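Local coordinates for 2-aminomuconate 6-semialdehyde dehydrogenase (Burkholderia cenocepacia, PDB 4U3W), which probably oxidises the aldehyde group of 2-aminomuconate 6-semialdehyde to the carboxylate with a nicotinamide cofactor, as other aldehyde dehydrogenases do, at residues I166-P171 and V193-S198; T247-S252 and S270-G275; N277-F282 and A437-T442; A289-V294 and E320-A325; S43-R48 and M345-S350. All blocks are in the same frame, centred on the assembly; numbering follows the deposited sequence. Where two conformers were deposited one is given.

Contact 1. Residues I166-P171 and V193-S198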
# COMPACT_ATOMS: atom_id res chain seq x y z
N ILE A 166 21.20 5.82 -16.44
CA ILE A 166 20.49 7.08 -16.18
C ILE A 166 21.42 8.24 -16.47
O ILE A 166 22.50 8.26 -15.92
CB ILE A 166 20.06 7.21 -14.73
CG1 ILE A 166 19.30 5.96 -14.29
CG2 ILE A 166 19.22 8.54 -14.55
CD1 ILE A 166 17.93 5.88 -14.87
N GLY A 167 20.99 9.20 -17.29
CA GLY A 167 21.76 10.41 -17.51
C GLY A 167 21.26 11.49 -16.54
O GLY A 167 20.05 11.73 -16.47
N ILE A 168 22.18 12.11 -15.80
CA ILE A 168 21.82 13.04 -14.70
C ILE A 168 22.47 14.39 -14.98
O ILE A 168 23.70 14.49 -15.07
CB ILE A 168 22.28 12.52 -13.33
CG1 ILE A 168 21.48 11.23 -12.93
CG2 ILE A 168 22.09 13.64 -12.23
CD1 ILE A 168 21.96 10.58 -11.64
N ILE A 169 21.65 15.42 -15.18
CA ILE A 169 22.18 16.74 -15.42
C ILE A 169 21.76 17.64 -14.24
O ILE A 169 20.57 17.85 -14.03
CB ILE A 169 21.68 17.29 -16.71
CG1 ILE A 169 22.31 16.47 -17.87
CG2 ILE A 169 22.12 18.72 -16.90
CD1 ILE A 169 21.53 16.54 -19.11
N SER A 170 22.71 18.12 -13.45
CA SER A 170 22.29 18.77 -12.19
C SER A 170 22.69 20.24 -12.14
O SER A 170 23.60 20.68 -12.87
CB SER A 170 22.84 17.98 -10.97
OG SER A 170 24.22 18.06 -10.91
N PRO A 171 21.95 21.02 -11.33
CA PRO A 171 22.07 22.48 -11.34
C PRO A 171 23.20 23.01 -10.43
O PRO A 171 23.80 22.26 -9.64
CB PRO A 171 20.69 22.94 -10.82
CG PRO A 171 20.31 21.85 -9.84
CD PRO A 171 20.81 20.56 -10.46
N VAL A 193 25.10 5.07 -13.96
CA VAL A 193 24.86 6.52 -14.01
C VAL A 193 25.96 7.23 -14.87
O VAL A 193 27.13 6.92 -14.74
CB VAL A 193 24.86 7.09 -12.57
CG1 VAL A 193 25.13 8.58 -12.53
CG2 VAL A 193 23.54 6.72 -11.81
N VAL A 194 25.56 8.18 -15.70
CA VAL A 194 26.45 9.13 -16.33
C VAL A 194 25.93 10.50 -15.92
O VAL A 194 24.81 10.87 -16.27
CB VAL A 194 26.44 9.02 -17.87
CG1 VAL A 194 27.35 10.17 -18.51
CG2 VAL A 194 26.93 7.65 -18.30
N ALA A 195 26.74 11.21 -15.14
CA ALA A 195 26.27 12.41 -14.48
C ALA A 195 27.11 13.62 -14.85
O ALA A 195 28.33 13.58 -14.76
CB ALA A 195 26.29 12.23 -12.96
N LYS A 196 26.43 14.70 -15.19
CA LYS A 196 27.12 15.93 -15.58
C LYS A 196 26.71 17.08 -14.66
O LYS A 196 25.61 17.59 -14.79
CB LYS A 196 26.80 16.36 -17.00
CG LYS A 196 27.80 17.60 -17.42
CD LYS A 196 27.23 18.54 -18.38
CE LYS A 196 26.37 19.60 -17.84
NZ LYS A 196 27.08 20.79 -17.32
N PRO A 197 27.58 17.48 -13.73
CA PRO A 197 27.23 18.59 -12.83
C PRO A 197 27.39 19.90 -13.55
O PRO A 197 27.97 19.98 -14.67
CB PRO A 197 28.24 18.49 -11.70
CG PRO A 197 29.53 17.89 -12.43
CD PRO A 197 28.94 16.94 -13.50
N SER A 198 26.86 20.95 -12.94
CA SER A 198 26.96 22.26 -13.56
C SER A 198 28.41 22.71 -13.75
O SER A 198 29.29 22.43 -12.94
CB SER A 198 26.19 23.33 -12.74
OG SER A 198 26.46 24.58 -13.33
O HOH W 1 26.00 20.61 -10.19
O HOH W 2 24.57 20.48 -15.43
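Residues Ile166-Pro171 and Val193-Ser198 pair as neighbouring parallel strands, the two arms of a beta-alpha-beta crossover closed by helix 175-188, in a buried contact of the mixed sheet that contains strand 153-169. Four backbone bonds zip them together: Val194 N gives to Ile166 O, Ile168 N to Val194 O, Lys196 N to Ile168 O and Ser170 N to Lys196 O. The third is the shortest, 2.7 Å from Lys196 N to Ile168 O, and the most direct, with an N-H...O angle of 174°. Ile168, Val193 and Ala195 share the face covered by helix 175-188. There Ile168 CB packs beside Ala195 CB at 4.0 Å. Ile169, Val194 and Lys196 occupy the other face, against helix 233-238. The lysine chain folds over at its third and fourth torsions (both 83°); its NZ bonds to Gly227 O and also reaches back to Pro197 O at 2.9 Å, above that carbonyl's plane. Past the strand ends the direct ladder gives way to water. Ser170 O and Ser198 N approach at a poor angle and do not bond; instead one water accepts from Ser198 N at 2.9 Å and donates to Pro171 O, touching Ser170 OG as well. A second water donates to both Ser170 O and Lys196 O. Regular peptide bonding thus holds the strands, while bound water and a curled lysine satisfy polar groups where the strand pairing ends.

Contact 2. Residues T247-S252 and S270-G275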
# COMPACT_ATOMS: atom_id res chain seq x y z
N THR A 247 17.28 12.54 -16.00
CA THR A 247 16.68 13.26 -14.86
C THR A 247 17.38 14.58 -14.87
O THR A 247 18.59 14.71 -15.20
CB THR A 247 16.80 12.48 -13.53
OG1 THR A 247 16.06 13.17 -12.49
CG2 THR A 247 18.27 12.38 -13.12
N PHE A 248 16.60 15.62 -14.67
CA PHE A 248 17.13 16.95 -14.88
C PHE A 248 16.47 17.89 -13.86
O PHE A 248 15.29 17.80 -13.64
CB PHE A 248 16.87 17.43 -16.31
CG PHE A 248 17.18 18.90 -16.51
CD1 PHE A 248 18.49 19.36 -16.60
CD2 PHE A 248 16.13 19.85 -16.58
CE1 PHE A 248 18.76 20.74 -16.75
CE2 PHE A 248 16.40 21.22 -16.76
CZ PHE A 248 17.70 21.67 -16.84
N THR A 249 17.26 18.75 -13.23
CA THR A 249 16.71 19.82 -12.37
C THR A 249 17.26 21.13 -12.93
O THR A 249 18.48 21.26 -13.08
CB THR A 249 17.10 19.62 -10.90
OG1 THR A 249 16.60 18.34 -10.44
CG2 THR A 249 16.50 20.75 -9.97
N GLY A 250 16.40 22.09 -13.26
CA GLY A 250 16.90 23.37 -13.77
C GLY A 250 15.85 24.21 -14.47
O GLY A 250 14.66 24.07 -14.21
N GLU A 251 16.27 25.06 -15.42
CA GLU A 251 15.29 25.96 -16.02
C GLU A 251 14.26 25.21 -16.88
O GLU A 251 14.60 24.19 -17.53
CB GLU A 251 15.97 27.02 -16.91
CG GLU A 251 16.69 28.10 -16.21
CD GLU A 251 17.24 29.08 -17.26
OE1 GLU A 251 16.45 29.87 -17.82
OE2 GLU A 251 18.44 28.97 -17.58
N SER A 252 13.03 25.72 -16.90
CA SER A 252 11.95 25.11 -17.68
C SER A 252 12.28 25.07 -19.20
O SER A 252 11.94 24.09 -19.87
CB SER A 252 10.62 25.87 -17.45
OG SER A 252 10.16 25.71 -16.10
N SER A 270 12.52 12.71 -16.10
CA SER A 270 12.04 13.27 -14.84
C SER A 270 12.56 14.69 -14.68
O SER A 270 13.78 14.92 -14.63
CB SER A 270 12.46 12.38 -13.64
OG SER A 270 11.90 12.86 -12.39
N PHE A 271 11.65 15.66 -14.58
CA PHE A 271 12.06 17.08 -14.57
C PHE A 271 11.62 17.83 -13.32
O PHE A 271 10.47 17.73 -12.92
CB PHE A 271 11.46 17.84 -15.78
CG PHE A 271 11.96 17.37 -17.09
CD1 PHE A 271 13.22 16.81 -17.24
CD2 PHE A 271 11.14 17.50 -18.21
CE1 PHE A 271 13.67 16.41 -18.52
CE2 PHE A 271 11.57 17.09 -19.48
CZ PHE A 271 12.84 16.53 -19.63
N GLU A 272 12.52 18.60 -12.73
CA GLU A 272 12.16 19.54 -11.67
C GLU A 272 12.61 20.92 -12.17
O GLU A 272 13.82 21.17 -12.29
CB GLU A 272 12.84 19.17 -10.36
CG GLU A 272 12.38 17.81 -9.81
CD GLU A 272 13.39 17.14 -8.85
OE1 GLU A 272 14.51 17.70 -8.63
OE2 GLU A 272 13.05 16.07 -8.27
N LEU A 273 11.65 21.78 -12.53
CA LEU A 273 11.99 22.92 -13.39
C LEU A 273 11.77 24.26 -12.63
O LEU A 273 11.95 24.32 -11.40
CB LEU A 273 11.21 22.86 -14.70
CG LEU A 273 11.41 21.55 -15.52
CD1 LEU A 273 10.55 21.52 -16.77
CD2 LEU A 273 12.87 21.32 -15.89
N GLY A 274 11.40 25.33 -13.34
CA GLY A 274 11.32 26.64 -12.68
C GLY A 274 10.10 26.81 -11.79
O GLY A 274 9.22 25.93 -11.74
N GLY A 275 10.06 27.92 -11.05
CA GLY A 275 8.87 28.28 -10.31
C GLY A 275 8.79 29.81 -10.12
O GLY A 275 9.80 30.52 -10.26
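Thr249 OG1 donates to Glu272 OE1 at 2.8 Å, meeting the carboxylate oxygen from 41° above its plane. Both side chains leave their strands beside the backbone N (chi1 -59° for Thr249 and -64° for Glu272), which lets the hydroxyl and the carboxylate come together on one face. The surrounding groups fix them further: Lys182 NZ bonds to OG1 of Thr249 and of Thr247, and Trp181 NE1 to Glu272 OE2. Farther on, Ser252 OG, which also bonds to Leu479 O, receives Gly274 N at 3.0 Å, tying the first turn of helix 252-261 to the loop beyond the other strand. The parallel backbone ladder runs from Phe248 N to Ser270 O, through Glu272 N to Phe248 O at 3.0 Å, to Gly250 N to Glu272 O at 2.9 Å. Gly250 takes backbone angles open in practice to glycine alone, and there the chain turns toward the helix. On the opposite face from Thr249, Phe248 presents its ring edge to Leu273 CD2, 3.6 Å from CE2, and its CB to Phe271 CD1 at 3.8 Å. Val266 of a second subunit packs on Phe271 and Leu273. Between these two strands, therefore, one side is polar, with Glu272 held through both carboxylate oxygens, and the other is apolar, its aromatic and aliphatic groups extending to the subunit interface.

Contact 3. Residues N277-F282 and A437-T442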
# COMPACT_ATOMS: atom_id res chain seq x y z
N ASN A 277 7.13 31.10 -7.06
CA ASN A 277 6.38 30.67 -5.91
C ASN A 277 5.88 31.79 -5.01
O ASN A 277 6.55 32.80 -4.85
CB ASN A 277 7.23 29.71 -5.08
CG ASN A 277 7.86 28.64 -5.95
OD1 ASN A 277 7.16 27.85 -6.60
ND2 ASN A 277 9.17 28.58 -5.94
N ALA A 278 4.70 31.59 -4.44
CA ALA A 278 4.09 32.54 -3.49
C ALA A 278 4.18 32.07 -2.03
O ALA A 278 4.15 30.83 -1.74
CB ALA A 278 2.63 32.79 -3.85
N ALA A 279 4.27 33.06 -1.14
CA ALA A 279 4.00 32.88 0.29
C ALA A 279 2.76 33.73 0.62
O ALA A 279 2.66 34.88 0.17
CB ALA A 279 5.22 33.30 1.13
N VAL A 280 1.81 33.13 1.36
CA VAL A 280 0.56 33.82 1.72
C VAL A 280 0.53 33.96 3.22
O VAL A 280 0.75 32.99 3.92
CB VAL A 280 -0.71 33.03 1.22
CG1 VAL A 280 -2.00 33.78 1.57
CG2 VAL A 280 -0.63 32.83 -0.30
N VAL A 281 0.33 35.19 3.69
CA VAL A 281 0.24 35.45 5.12
C VAL A 281 -1.13 36.03 5.48
O VAL A 281 -1.43 37.15 5.12
CB VAL A 281 1.36 36.41 5.62
CG1 VAL A 281 1.29 36.53 7.15
CG2 VAL A 281 2.76 35.84 5.21
N PHE A 282 -1.95 35.26 6.20
CA PHE A 282 -3.24 35.75 6.65
C PHE A 282 -3.06 36.61 7.92
O PHE A 282 -2.09 36.38 8.66
CB PHE A 282 -4.18 34.55 6.90
CG PHE A 282 -4.70 33.94 5.62
CD1 PHE A 282 -5.85 34.43 5.01
CD2 PHE A 282 -3.99 32.89 5.01
CE1 PHE A 282 -6.32 33.88 3.85
CE2 PHE A 282 -4.47 32.31 3.84
CZ PHE A 282 -5.63 32.81 3.25
N ALA A 437 5.82 25.34 -5.91
CA ALA A 437 5.51 25.23 -4.47
C ALA A 437 4.82 26.49 -3.92
O ALA A 437 4.77 27.51 -4.58
CB ALA A 437 6.79 24.97 -3.68
N ALA A 438 4.26 26.39 -2.70
CA ALA A 438 3.68 27.56 -2.05
C ALA A 438 3.77 27.40 -0.53
O ALA A 438 3.86 26.27 -0.02
CB ALA A 438 2.25 27.73 -2.48
N SER A 439 3.77 28.49 0.21
CA SER A 439 3.62 28.37 1.67
C SER A 439 2.55 29.33 2.17
O SER A 439 2.40 30.42 1.63
CB SER A 439 4.97 28.61 2.39
OG SER A 439 5.37 29.92 2.11
N ILE A 440 1.79 28.88 3.17
CA ILE A 440 0.63 29.56 3.73
C ILE A 440 0.87 29.69 5.22
O ILE A 440 1.21 28.67 5.85
CB ILE A 440 -0.68 28.70 3.55
CG1 ILE A 440 -0.85 28.26 2.09
CG2 ILE A 440 -1.93 29.39 4.12
CD1 ILE A 440 -1.13 29.35 1.19
N TRP A 441 0.63 30.89 5.77
CA TRP A 441 0.80 31.17 7.18
C TRP A 441 -0.57 31.52 7.77
O TRP A 441 -1.17 32.53 7.39
CB TRP A 441 1.82 32.31 7.42
CG TRP A 441 3.15 31.90 6.97
CD1 TRP A 441 3.64 31.96 5.70
CD2 TRP A 441 4.18 31.29 7.77
NE1 TRP A 441 4.91 31.43 5.65
CE2 TRP A 441 5.26 30.99 6.91
CE3 TRP A 441 4.29 30.97 9.13
CZ2 TRP A 441 6.45 30.38 7.36
CZ3 TRP A 441 5.46 30.37 9.58
CH2 TRP A 441 6.53 30.09 8.70
N THR A 442 -1.05 30.66 8.67
CA THR A 442 -2.33 30.87 9.36
C THR A 442 -2.36 30.02 10.64
O THR A 442 -1.75 28.95 10.68
CB THR A 442 -3.53 30.47 8.45
OG1 THR A 442 -4.77 30.66 9.15
CG2 THR A 442 -3.39 29.03 8.00
O HOH W 3 3.15 29.39 -5.59
O HOH W 4 6.63 30.07 -0.50
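Val280 and Ile440 lie side by side on neighbouring parallel strands and point the same way. Ile440 bends at both torsions (chi1 -51°, chi2 -68°), curling its CD1 over to Val280 CB at 3.7 Å, while its other branch, CG2, sits in the ring plane of Phe282, 3.9 Å from CE2. The Phe282 ring thus presents its edge to the isoleucine; Phe419 meets it edge-to-face and Arg447 makes a cation-pi contact. On the reverse face of the sheet Trp441 crosses Val281 obliquely, with CD1 4.0 Å from Val281 CG2, and turns the edge of its indole toward Val280 O. Nearer the strand starts, the small pair Ala279 and Ser439 allows a close fit, CB to OG 3.5 Å. Beneath the side chains run the backbone bonds Ser439 N to Ala278 O, Val280 N to Ser439 O, Trp441 N to Val280 O at 2.8 Å and Phe282 N to Trp441 O. At the other end the Asn277 amide takes over from the backbone: its OD1 accepts Ala437 N at 2.9 Å from well above the amide plane, and its ND2 bonds to the carbonyls of Cys306 and Cys308. One water links Ala278 N to Ala437 O, and another donates to Ala278 O and also bonds Ser439 OG. This junction lies inside the seven-stranded sheet, joining segments far apart in sequence. Its middle relies on regular peptide bonds flanked by hydrocarbon, whereas its start is completed by an amide side chain and two waters.

Contact 4. Residues A289-V294 and E320-A325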
# COMPACT_ATOMS: atom_id res chain seq x y z
N ALA A 289 6.55 34.58 13.60
CA ALA A 289 6.96 33.38 12.86
C ALA A 289 6.86 33.54 11.34
O ALA A 289 7.74 33.07 10.60
CB ALA A 289 6.12 32.15 13.31
N ALA A 290 5.80 34.20 10.87
CA ALA A 290 5.59 34.40 9.44
C ALA A 290 6.64 35.37 8.87
O ALA A 290 7.13 35.13 7.77
CB ALA A 290 4.18 34.95 9.15
N VAL A 291 6.98 36.44 9.60
CA VAL A 291 8.06 37.33 9.12
C VAL A 291 9.38 36.58 9.02
O VAL A 291 10.02 36.60 7.97
CB VAL A 291 8.26 38.60 10.02
CG1 VAL A 291 9.47 39.44 9.51
CG2 VAL A 291 7.03 39.48 10.04
N ALA A 292 9.78 35.86 10.08
CA ALA A 292 11.00 35.05 9.99
C ALA A 292 10.96 34.00 8.85
O ALA A 292 11.99 33.72 8.20
CB ALA A 292 11.27 34.32 11.31
N GLY A 293 9.79 33.40 8.64
CA GLY A 293 9.63 32.34 7.64
C GLY A 293 9.80 32.90 6.22
O GLY A 293 10.41 32.26 5.34
N VAL A 294 9.21 34.07 6.00
CA VAL A 294 9.32 34.73 4.68
C VAL A 294 10.72 35.29 4.44
O VAL A 294 11.23 35.24 3.30
CB VAL A 294 8.23 35.83 4.56
CG1 VAL A 294 8.48 36.80 3.32
CG2 VAL A 294 6.87 35.16 4.48
N GLU A 320 1.19 46.65 6.10
CA GLU A 320 2.22 47.66 6.35
C GLU A 320 3.21 47.26 7.44
O GLU A 320 4.42 47.41 7.27
CB GLU A 320 1.58 49.02 6.71
CG GLU A 320 0.90 49.66 5.52
CD GLU A 320 0.75 51.18 5.65
OE1 GLU A 320 1.30 51.78 6.61
OE2 GLU A 320 0.08 51.77 4.77
N ARG A 321 2.69 46.72 8.54
CA ARG A 321 3.52 46.19 9.62
C ARG A 321 4.41 45.05 9.15
O ARG A 321 5.57 44.94 9.57
CB ARG A 321 2.65 45.68 10.78
CG ARG A 321 1.91 46.73 11.53
CD ARG A 321 1.14 46.12 12.75
NE ARG A 321 1.92 45.10 13.47
CZ ARG A 321 1.53 43.85 13.71
NH1 ARG A 321 0.34 43.41 13.32
NH2 ARG A 321 2.33 43.03 14.37
N PHE A 322 3.86 44.17 8.30
CA PHE A 322 4.65 43.05 7.79
C PHE A 322 5.80 43.57 6.93
O PHE A 322 6.95 43.14 7.06
CB PHE A 322 3.78 42.08 6.98
CG PHE A 322 4.49 40.80 6.57
CD1 PHE A 322 5.24 40.74 5.41
CD2 PHE A 322 4.43 39.68 7.39
CE1 PHE A 322 5.92 39.53 5.05
CE2 PHE A 322 5.10 38.49 7.06
CZ PHE A 322 5.82 38.42 5.89
N VAL A 323 5.51 44.49 6.02
CA VAL A 323 6.58 45.00 5.15
C VAL A 323 7.69 45.62 6.01
O VAL A 323 8.86 45.34 5.83
CB VAL A 323 6.05 46.03 4.14
CG1 VAL A 323 7.22 46.56 3.32
CG2 VAL A 323 5.02 45.40 3.22
N ALA A 324 7.31 46.46 6.98
CA ALA A 324 8.26 47.12 7.86
C ALA A 324 9.12 46.12 8.65
O ALA A 324 10.31 46.31 8.73
CB ALA A 324 7.52 48.09 8.84
N ALA A 325 8.52 45.08 9.25
CA ALA A 325 9.30 44.07 9.99
C ALA A 325 10.24 43.27 9.11
O ALA A 325 11.36 42.92 9.49
CB ALA A 325 8.37 43.09 10.73
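The Phe322 side chain of helix 319-331 carries this contact, reaching across to Val291 and Val294 on helix 287-299. Val291 CG2 comes within 3.7 Å of Phe322 CE2, approaching obliquely as the two side chains slide past each other in opposite directions. Val294 instead sits at the ring edge by CZ, its CB in the ring plane and its CG2 3.7 Å from Phe322 CZ. The backbone carbonyl carbon of Ala290 also meets the ring edge, 3.9 Å from Phe322 CE2. One turn along from the phenylalanine, Ala325 adds its methyl, CB to Val291 CG2 3.9 Å, so that Val291 is touched by two successive turns of the facing helix. No hydrogen bond crosses between the segments; the fit is wholly apolar. Phe322 holds CG anti to its own amide nitrogen (chi1 -173°), a setting that directs the ring toward helix 287-299, whose axis runs 10.2 Å away at 50°. The contact continues to Leu326 and Gln329. In the next shell, Val281 lies against both Ala290 and Phe322, Val314 supports the ring, and Val312 touches Val294. Phe287 packs on Phe322 and Ala325 and takes a cation-pi contact from Arg321. Strand 277-281, helix 287-299, strand 309-315 and helix 319-331 thus alternate, both helices on one side of these parallel strands of a mixed sheet: a beta-alpha-beta arrangement as in layered alpha/beta folds.

Contact 5. Residues S43-R48 and M345-S350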
# COMPACT_ATOMS: atom_id res chain seq x y z
N SER A 43 35.87 31.77 -8.64
CA SER A 43 35.15 32.05 -7.38
C SER A 43 34.06 33.11 -7.53
O SER A 43 34.29 34.17 -8.07
CB SER A 43 36.14 32.52 -6.30
OG SER A 43 35.40 33.04 -5.21
N PRO A 44 32.88 32.89 -6.96
CA PRO A 44 31.88 33.95 -7.01
C PRO A 44 32.10 34.98 -5.88
O PRO A 44 31.40 35.97 -5.80
CB PRO A 44 30.59 33.19 -6.83
CG PRO A 44 30.98 32.07 -5.90
CD PRO A 44 32.36 31.66 -6.35
N VAL A 45 33.04 34.71 -5.00
CA VAL A 45 33.34 35.66 -3.91
C VAL A 45 34.33 36.75 -4.38
O VAL A 45 34.12 37.94 -4.11
CB VAL A 45 33.93 34.97 -2.69
CG1 VAL A 45 34.32 36.01 -1.62
CG2 VAL A 45 32.91 33.97 -2.10
N ASP A 46 35.41 36.37 -5.07
CA ASP A 46 36.39 37.40 -5.51
C ASP A 46 36.85 37.21 -6.97
O ASP A 46 37.78 37.90 -7.43
CB ASP A 46 37.62 37.43 -4.60
CG ASP A 46 38.37 36.09 -4.59
OD1 ASP A 46 38.15 35.24 -5.51
OD2 ASP A 46 39.20 35.91 -3.65
N GLY A 47 36.23 36.29 -7.69
CA GLY A 47 36.59 36.10 -9.11
C GLY A 47 37.89 35.39 -9.41
O GLY A 47 38.26 35.18 -10.59
N ARG A 48 38.63 34.99 -8.39
CA ARG A 48 39.93 34.32 -8.61
C ARG A 48 39.69 32.95 -9.25
O ARG A 48 38.63 32.34 -9.04
CB ARG A 48 40.69 34.14 -7.27
CG ARG A 48 40.09 32.98 -6.37
CD ARG A 48 40.37 33.07 -4.84
NE ARG A 48 39.83 31.92 -4.11
CZ ARG A 48 38.82 31.93 -3.23
NH1 ARG A 48 38.22 33.07 -2.91
NH2 ARG A 48 38.41 30.80 -2.65
N MET A 345 24.61 36.03 4.38
CA MET A 345 24.19 35.79 3.01
C MET A 345 25.43 35.88 2.08
O MET A 345 26.23 36.81 2.19
CB MET A 345 23.11 36.82 2.57
CG MET A 345 22.35 36.37 1.28
SD MET A 345 21.09 37.49 0.60
CE MET A 345 22.12 38.51 -0.43
N GLY A 346 25.57 34.92 1.18
CA GLY A 346 26.70 34.90 0.22
C GLY A 346 26.39 35.57 -1.12
O GLY A 346 25.35 36.19 -1.27
N PRO A 347 27.32 35.46 -2.09
CA PRO A 347 27.14 36.03 -3.43
C PRO A 347 26.17 35.17 -4.31
O PRO A 347 25.87 34.01 -3.96
CB PRO A 347 28.58 35.94 -4.03
CG PRO A 347 29.16 34.73 -3.43
CD PRO A 347 28.58 34.71 -1.95
N LEU A 348 25.74 35.72 -5.44
CA LEU A 348 25.20 34.88 -6.54
C LEU A 348 26.29 34.03 -7.15
O LEU A 348 27.51 34.21 -6.89
CB LEU A 348 24.56 35.73 -7.62
CG LEU A 348 23.45 36.63 -7.05
CD1 LEU A 348 22.87 37.56 -8.16
CD2 LEU A 348 22.36 35.88 -6.34
N ILE A 349 25.86 33.05 -7.96
CA ILE A 349 26.76 32.04 -8.43
C ILE A 349 27.84 32.59 -9.36
O ILE A 349 28.91 32.01 -9.43
CB ILE A 349 25.98 30.89 -9.18
CG1 ILE A 349 26.88 29.69 -9.43
CG2 ILE A 349 25.28 31.41 -10.46
CD1 ILE A 349 27.36 29.06 -8.11
N SER A 350 27.54 33.67 -10.07
CA SER A 350 28.46 34.11 -11.15
C SER A 350 28.16 35.55 -11.51
O SER A 350 27.07 36.03 -11.25
CB SER A 350 28.30 33.25 -12.43
OG SER A 350 27.09 33.63 -13.06
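Pro44, in the hairpin loop between antiparallel strands 38-42 and 49-54, packs against Pro347 in the loop that leads to helix 351-366. The rings meet at an oblique angle, Pro44 CB lying 4.0 Å from Pro347 CG, and Val45 CG2 touches the same CG at 4.1 Å. Backbone oxygens approach closely too: Leu348 O is 3.2 Å from Pro44 CB, and Pro44 O is 3.3 Å from Pro347 CB. No hydrogen bond joins the two loops directly, but Pro44 and Leu348 both make backbone bonds to Ala388. The hairpin loop holds its own shape. Ser43 OG accepts Val45 N at 2.9 Å in an ST turn, Asp46 OD1 accepts Arg48 N in an Asx turn, and Asp46 OD2 forms a salt bridge with Arg48 NH1 at 3.1 Å, in the guanidinium plane. Gly47 has a positive phi that suits the reversal, and Ser43 N closes onto Arg48 O at 2.8 Å. On the other loop, Ser350 OG caps helix 351-366 by accepting His353 N. A hairpin turn braced by its own hydrogen bonds thus meets an N-capped helix start through two prolines; Pro44's side chain is about 5 Å from a bound magnesium ion, and Leu42 and Glu200 belong to a magnesium site beside the loop.

Contacts 1 and 2 are continuous in one sheet: strand 153-169 lies between 192-196 and 245-249, with Gly167 O 2.9 Å from Thr247 N, and their centres are 12 Å apart. The loop after strand 268-272 leads from contact 2 into the second sheet, where contact 3 lies, 22 Å away between centres. Contact 4 covers that sheet: Trp441 CE3 packs 3.7 Å from Ala290 CA. Contact 5 closes the longest loop, enclosing contacts 1, 2 and 4 in sequence and crossing contact 3; its nearest atoms are about 6 Å from contact 1. Magnesium ions lie about 8 Å from the side chain of Ser198, about 7 Å from that of Ser270 and about 5 Å from that of Pro44.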